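Local coordinates for 50S ribosomal protein L16 arginine hydroxylase (Escherichia coli, PDB 4CCL) that is a growth-regulating oxygenase that uses iron, 2-oxoglutarate and oxygen to hydroxylate an arginine of ribosomal protein uL16, at residues Ile293-Leu306 and Leu360-Glu372. Residues are numbered along the deposited sequence; the frame is centred on the assembly and turned at random.
Sequences IYDALKQGEVLVRL and LAALVNSGYWFFE
V304 and F370 exchange two backbone hydrogen bonds, V304 N to F370 O and F370 N to V304 O, both 2.9 Å, and so form the hydrogen-bonded pair at the centre of a short antiparallel ladder. E372 N to V302 O and L306 N to Y368 O extend it at the two ends; in the latter the donor sits above the carbonyl plane. One water joins the side chains of R305 and W369, accepting from R305 NE and from W369 NE1 at 2.9 Å each, in the plane of both flat groups. The arginine lies alongside the indole, its CA over the five-membered ring (3.8 Å to the centroid), while its guanidinium reaches on to A337 O.

On the face of V304 and F370, V304 CG2 makes a CH-pi contact 3.6 Å from the F370 ring centroid. A chi1 of 65° sets F370 CG between its own N and carbonyl carbon, folding the ring back over the valine. Replacing F370 by an alanine would probably leave V304 CG2 without the ring it packs against.

The face of L303 and F371 turns to the core. There the F371 ring stands between L303 and A296, whose small CB can approach to 3.9 Å from the centroid, and L297 CD2 meets its edge in plane. The two branches of beta-branched I293 part: CD1 reaches A361 CA, 3.5 Å away, and CG2 meets L360 CD2.

G300 and G367, both at positive phi, end their helices in Schellman motifs, turning the chain toward the strands; glycine fits because a CB at these backbone angles would jam against the preceding carbonyl O. Within the winged-helix domain, this two-stranded sheet thus ties together helices 290-298 and 354-365, with F347 of helix 344-347 against L297 and L360, and V311 of strand 311-314 beside R305 and W369.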
loop_
_atom_site.group_PDB
_atom_site.type_symbol
_atom_site.label_atom_id
_atom_site.label_comp_id
_atom_site.label_asym_id
_atom_site.label_seq_id
_atom_site.Cartn_x
_atom_site.Cartn_y
_atom_site.Cartn_z
ATOM N N ILE B 293 -38.735 3.352 15.056
ATOM C CA ILE B 293 -38.385 3.983 13.790
ATOM C C ILE B 293 -39.509 3.766 12.786
ATOM O O ILE B 293 -39.936 4.704 12.096
ATOM C CB ILE B 293 -37.060 3.435 13.236
ATOM C CG1 ILE B 293 -35.893 4.011 14.036
ATOM C CG2 ILE B 293 -36.908 3.785 11.762
ATOM C CD1 ILE B 293 -34.577 3.372 13.735
ATOM N N TYR B 294 -39.988 2.524 12.724
ATOM C CA TYR B 294 -41.172 2.194 11.939
ATOM C C TYR B 294 -42.297 3.141 12.337
ATOM O O TYR B 294 -42.880 3.820 11.489
ATOM C CB TYR B 294 -41.599 0.740 12.195
ATOM C CG TYR B 294 -42.777 0.254 11.362
ATOM C CD1 TYR B 294 -44.071 0.709 11.606
ATOM C CD2 TYR B 294 -42.595 -0.672 10.343
ATOM C CE1 TYR B 294 -45.138 0.268 10.853
ATOM C CE2 TYR B 294 -43.662 -1.123 9.585
ATOM C CZ TYR B 294 -44.930 -0.648 9.845
ATOM O OH TYR B 294 -45.994 -1.091 9.096
ATOM N N ASP B 295 -42.587 3.185 13.635
ATOM C CA ASP B 295 -43.666 4.013 14.157
ATOM C C ASP B 295 -43.440 5.492 13.874
ATOM O O ASP B 295 -44.333 6.160 13.359
ATOM C CB ASP B 295 -43.867 3.779 15.657
ATOM C CG ASP B 295 -44.511 2.437 15.957
ATOM O OD1 ASP B 295 -45.271 1.931 15.105
ATOM O OD2 ASP B 295 -44.254 1.887 17.050
ATOM N N ALA B 296 -42.250 5.994 14.206
ATOM C CA ALA B 296 -41.917 7.398 13.965
ATOM C C ALA B 296 -42.180 7.789 12.520
ATOM O O ALA B 296 -42.805 8.812 12.253
ATOM C CB ALA B 296 -40.467 7.678 14.321
ATOM N N LEU B 297 -41.712 6.962 11.591
ATOM C CA LEU B 297 -41.928 7.225 10.172
ATOM C C LEU B 297 -43.410 7.181 9.795
ATOM O O LEU B 297 -43.917 8.091 9.139
ATOM C CB LEU B 297 -41.127 6.248 9.315
ATOM C CG LEU B 297 -39.625 6.524 9.271
ATOM C CD1 LEU B 297 -38.918 5.485 8.421
ATOM C CD2 LEU B 297 -39.359 7.928 8.745
ATOM N N LYS B 298 -44.101 6.127 10.221
ATOM C CA LYS B 298 -45.531 5.992 9.944
ATOM C C LYS B 298 -46.357 7.052 10.673
ATOM O O LYS B 298 -47.499 7.322 10.303
ATOM C CB LYS B 298 -46.022 4.591 10.313
ATOM C CG LYS B 298 -45.643 3.520 9.302
ATOM C CD LYS B 298 -46.427 3.687 8.010
ATOM C CE LYS B 298 -45.833 2.855 6.883
ATOM N NZ LYS B 298 -45.844 1.396 7.183
ATOM N N GLN B 299 -45.763 7.658 11.698
ATOM C CA GLN B 299 -46.428 8.692 12.482
ATOM C C GLN B 299 -46.308 10.036 11.771
ATOM O O GLN B 299 -46.857 11.040 12.221
ATOM C CB GLN B 299 -45.793 8.778 13.872
ATOM C CG GLN B 299 -46.637 9.447 14.942
ATOM C CD GLN B 299 -45.926 9.495 16.281
ATOM O OE1 GLN B 299 -44.717 9.276 16.362
ATOM N NE2 GLN B 299 -46.676 9.777 17.341
ATOM N N GLY B 300 -45.586 10.047 10.655
ATOM C CA GLY B 300 -45.427 11.251 9.859
ATOM C C GLY B 300 -44.068 11.917 9.994
ATOM O O GLY B 300 -43.718 12.781 9.189
ATOM N N GLU B 301 -43.299 11.516 11.003
ATOM C CA GLU B 301 -41.970 12.087 11.229
ATOM C C GLU B 301 -41.022 11.802 10.065
ATOM O O GLU B 301 -41.143 10.784 9.387
ATOM C CB GLU B 301 -41.370 11.586 12.547
ATOM C CG GLU B 301 -41.852 12.340 13.777
ATOM C CD GLU B 301 -41.417 11.685 15.075
ATOM O OE1 GLU B 301 -41.632 10.466 15.226
ATOM O OE2 GLU B 301 -40.867 12.391 15.947
ATOM N N VAL B 302 -40.077 12.707 9.846
ATOM C CA VAL B 302 -39.223 12.660 8.663
ATOM C C VAL B 302 -37.748 12.375 8.996
ATOM O O VAL B 302 -37.244 12.790 10.040
ATOM C CB VAL B 302 -39.413 13.955 7.823
ATOM C CG1 VAL B 302 -38.097 14.489 7.285
ATOM C CG2 VAL B 302 -40.419 13.719 6.701
ATOM N N LEU B 303 -37.079 11.638 8.111
ATOM C CA LEU B 303 -35.690 11.234 8.307
ATOM C C LEU B 303 -34.766 12.059 7.418
ATOM O O LEU B 303 -34.980 12.147 6.211
ATOM C CB LEU B 303 -35.540 9.753 7.956
ATOM C CG LEU B 303 -34.682 8.828 8.824
ATOM C CD1 LEU B 303 -33.948 9.583 9.914
ATOM C CD2 LEU B 303 -35.532 7.719 9.425
ATOM N N VAL B 304 -33.737 12.659 8.009
ATOM C CA VAL B 304 -32.808 13.483 7.244
ATOM C C VAL B 304 -31.347 13.065 7.410
ATOM O O VAL B 304 -30.893 12.729 8.506
ATOM C CB VAL B 304 -32.971 14.992 7.557
ATOM C CG1 VAL B 304 -34.338 15.483 7.114
ATOM C CG2 VAL B 304 -32.765 15.263 9.032
ATOM N N ARG B 305 -30.621 13.096 6.299
ATOM C CA ARG B 305 -29.215 12.712 6.263
ATOM C C ARG B 305 -28.318 13.783 6.879
ATOM O O ARG B 305 -28.519 14.982 6.665
ATOM C CB ARG B 305 -28.778 12.423 4.821
ATOM C CG ARG B 305 -27.329 11.982 4.655
ATOM C CD ARG B 305 -26.846 12.164 3.215
ATOM N NE ARG B 305 -27.771 11.599 2.235
ATOM C CZ ARG B 305 -27.513 11.488 0.935
ATOM N NH1 ARG B 305 -26.350 11.897 0.446
ATOM N NH2 ARG B 305 -28.418 10.961 0.119
ATOM N N LEU B 306 -27.334 13.333 7.649
ATOM C CA LEU B 306 -26.331 14.207 8.242
ATOM C C LEU B 306 -25.624 14.998 7.145
ATOM O O LEU B 306 -25.219 14.427 6.133
ATOM C CB LEU B 306 -25.317 13.350 8.995
ATOM C CG LEU B 306 -24.567 13.848 10.226
ATOM C CD1 LEU B 306 -23.597 12.754 10.615
ATOM C CD2 LEU B 306 -23.838 15.160 9.971
ATOM N N LEU B 360 -31.766 -0.032 8.651
ATOM C CA LEU B 360 -32.124 1.375 8.780
ATOM C C LEU B 360 -31.918 1.832 10.218
ATOM O O LEU B 360 -31.401 2.924 10.473
ATOM C CB LEU B 360 -33.583 1.579 8.362
ATOM C CG LEU B 360 -34.153 2.997 8.403
ATOM C CD1 LEU B 360 -33.270 3.950 7.613
ATOM C CD2 LEU B 360 -35.576 3.013 7.865
ATOM N N ALA B 361 -32.312 0.972 11.152
ATOM C CA ALA B 361 -32.105 1.225 12.571
ATOM C C ALA B 361 -30.628 1.393 12.903
ATOM O O ALA B 361 -30.259 2.270 13.680
ATOM C CB ALA B 361 -32.721 0.111 13.413
ATOM N N ALA B 362 -29.786 0.558 12.302
ATOM C CA ALA B 362 -28.348 0.636 12.532
ATOM C C ALA B 362 -27.768 1.917 11.942
ATOM O O ALA B 362 -26.833 2.494 12.492
ATOM C CB ALA B 362 -27.646 -0.583 11.953
ATOM N N LEU B 363 -28.328 2.357 10.818
ATOM C CA LEU B 363 -27.880 3.581 10.161
ATOM C C LEU B 363 -28.251 4.818 10.975
ATOM O O LEU B 363 -27.449 5.743 11.115
ATOM C CB LEU B 363 -28.456 3.680 8.744
ATOM C CG LEU B 363 -27.903 2.699 7.706
ATOM C CD1 LEU B 363 -28.692 2.786 6.406
ATOM C CD2 LEU B 363 -26.421 2.950 7.456
ATOM N N VAL B 364 -29.467 4.832 11.512
ATOM C CA VAL B 364 -29.907 5.942 12.351
ATOM C C VAL B 364 -29.144 5.970 13.678
ATOM O O VAL B 364 -28.664 7.020 14.105
ATOM C CB VAL B 364 -31.428 5.897 12.608
ATOM C CG1 VAL B 364 -31.841 6.979 13.593
ATOM C CG2 VAL B 364 -32.188 6.053 11.298
ATOM N N ASN B 365 -29.022 4.809 14.316
ATOM C CA ASN B 365 -28.266 4.687 15.561
ATOM C C ASN B 365 -26.789 5.052 15.399
ATOM O O ASN B 365 -26.117 5.395 16.369
ATOM C CB ASN B 365 -28.400 3.275 16.140
ATOM C CG ASN B 365 -29.804 2.977 16.626
ATOM O OD1 ASN B 365 -30.555 3.888 16.965
ATOM N ND2 ASN B 365 -30.165 1.698 16.662
ATOM N N SER B 366 -26.294 4.981 14.167
ATOM C CA SER B 366 -24.917 5.357 13.862
ATOM C C SER B 366 -24.768 6.875 13.794
ATOM O O SER B 366 -23.659 7.404 13.886
ATOM C CB SER B 366 -24.474 4.736 12.533
ATOM O OG SER B 366 -23.476 3.751 12.731
ATOM N N GLY B 367 -25.894 7.563 13.628
ATOM C CA GLY B 367 -25.913 9.013 13.550
ATOM C C GLY B 367 -26.006 9.530 12.126
ATOM O O GLY B 367 -26.028 10.739 11.893
ATOM N N TYR B 368 -26.077 8.610 11.170
ATOM C CA TYR B 368 -26.025 8.969 9.757
ATOM C C TYR B 368 -27.331 9.603 9.270
ATOM O O TYR B 368 -27.335 10.383 8.319
ATOM C CB TYR B 368 -25.651 7.750 8.908
ATOM C CG TYR B 368 -24.277 7.178 9.204
ATOM C CD1 TYR B 368 -23.362 7.874 9.986
ATOM C CD2 TYR B 368 -23.891 5.947 8.691
ATOM C CE1 TYR B 368 -22.110 7.356 10.254
ATOM C CE2 TYR B 368 -22.637 5.423 8.955
ATOM C CZ TYR B 368 -21.753 6.131 9.736
ATOM O OH TYR B 368 -20.509 5.608 9.996
ATOM N N TRP B 369 -28.433 9.265 9.932
ATOM C CA TRP B 369 -29.724 9.900 9.675
ATOM C C TRP B 369 -30.386 10.248 11.007
ATOM O O TRP B 369 -30.191 9.546 11.997
ATOM C CB TRP B 369 -30.633 8.973 8.866
ATOM C CG TRP B 369 -30.401 9.003 7.386
ATOM C CD1 TRP B 369 -31.077 9.752 6.465
ATOM C CD2 TRP B 369 -29.443 8.241 6.653
ATOM N NE1 TRP B 369 -30.593 9.506 5.204
ATOM C CE2 TRP B 369 -29.578 8.575 5.292
ATOM C CE3 TRP B 369 -28.469 7.298 7.010
ATOM C CZ2 TRP B 369 -28.794 8.017 4.292
ATOM C CZ3 TRP B 369 -27.683 6.741 6.019
ATOM C CH2 TRP B 369 -27.851 7.100 4.676
ATOM N N PHE B 370 -31.157 11.331 11.041
ATOM C CA PHE B 370 -31.862 11.709 12.269
ATOM C C PHE B 370 -33.262 12.268 12.002
ATOM O O PHE B 370 -33.561 12.695 10.890
ATOM C CB PHE B 370 -31.029 12.684 13.109
ATOM C CG PHE B 370 -30.790 14.018 12.450
ATOM C CD1 PHE B 370 -29.725 14.199 11.580
ATOM C CD2 PHE B 370 -31.617 15.098 12.720
ATOM C CE1 PHE B 370 -29.501 15.426 10.982
ATOM C CE2 PHE B 370 -31.397 16.324 12.126
ATOM C CZ PHE B 370 -30.337 16.489 11.257
ATOM N N PHE B 371 -34.111 12.267 13.027
ATOM C CA PHE B 371 -35.535 12.572 12.859
ATOM C C PHE B 371 -35.909 14.050 12.890
ATOM O O PHE B 371 -35.348 14.827 13.660
ATOM C CB PHE B 371 -36.365 11.805 13.889
ATOM C CG PHE B 371 -36.719 10.418 13.459
ATOM C CD1 PHE B 371 -37.471 10.221 12.318
ATOM C CD2 PHE B 371 -36.311 9.314 14.191
ATOM C CE1 PHE B 371 -37.809 8.955 11.904
ATOM C CE2 PHE B 371 -36.648 8.036 13.781
ATOM C CZ PHE B 371 -37.398 7.858 12.633
ATOM N N GLU B 372 -36.865 14.423 12.043
ATOM C CA GLU B 372 -37.461 15.752 12.075
ATOM C C GLU B 372 -38.962 15.667 11.823
ATOM O O GLU B 372 -39.631 16.684 11.637
ATOM C CB GLU B 372 -36.807 16.683 11.047
ATOM C CG GLU B 372 -35.312 16.934 11.251
ATOM C CD GLU B 372 -35.007 17.880 12.407
ATOM O OE1 GLU B 372 -35.728 17.842 13.427
ATOM O OE2 GLU B 372 -34.036 18.660 12.297
HETATM O O HOH W 1 -30.411 10.353 2.469
#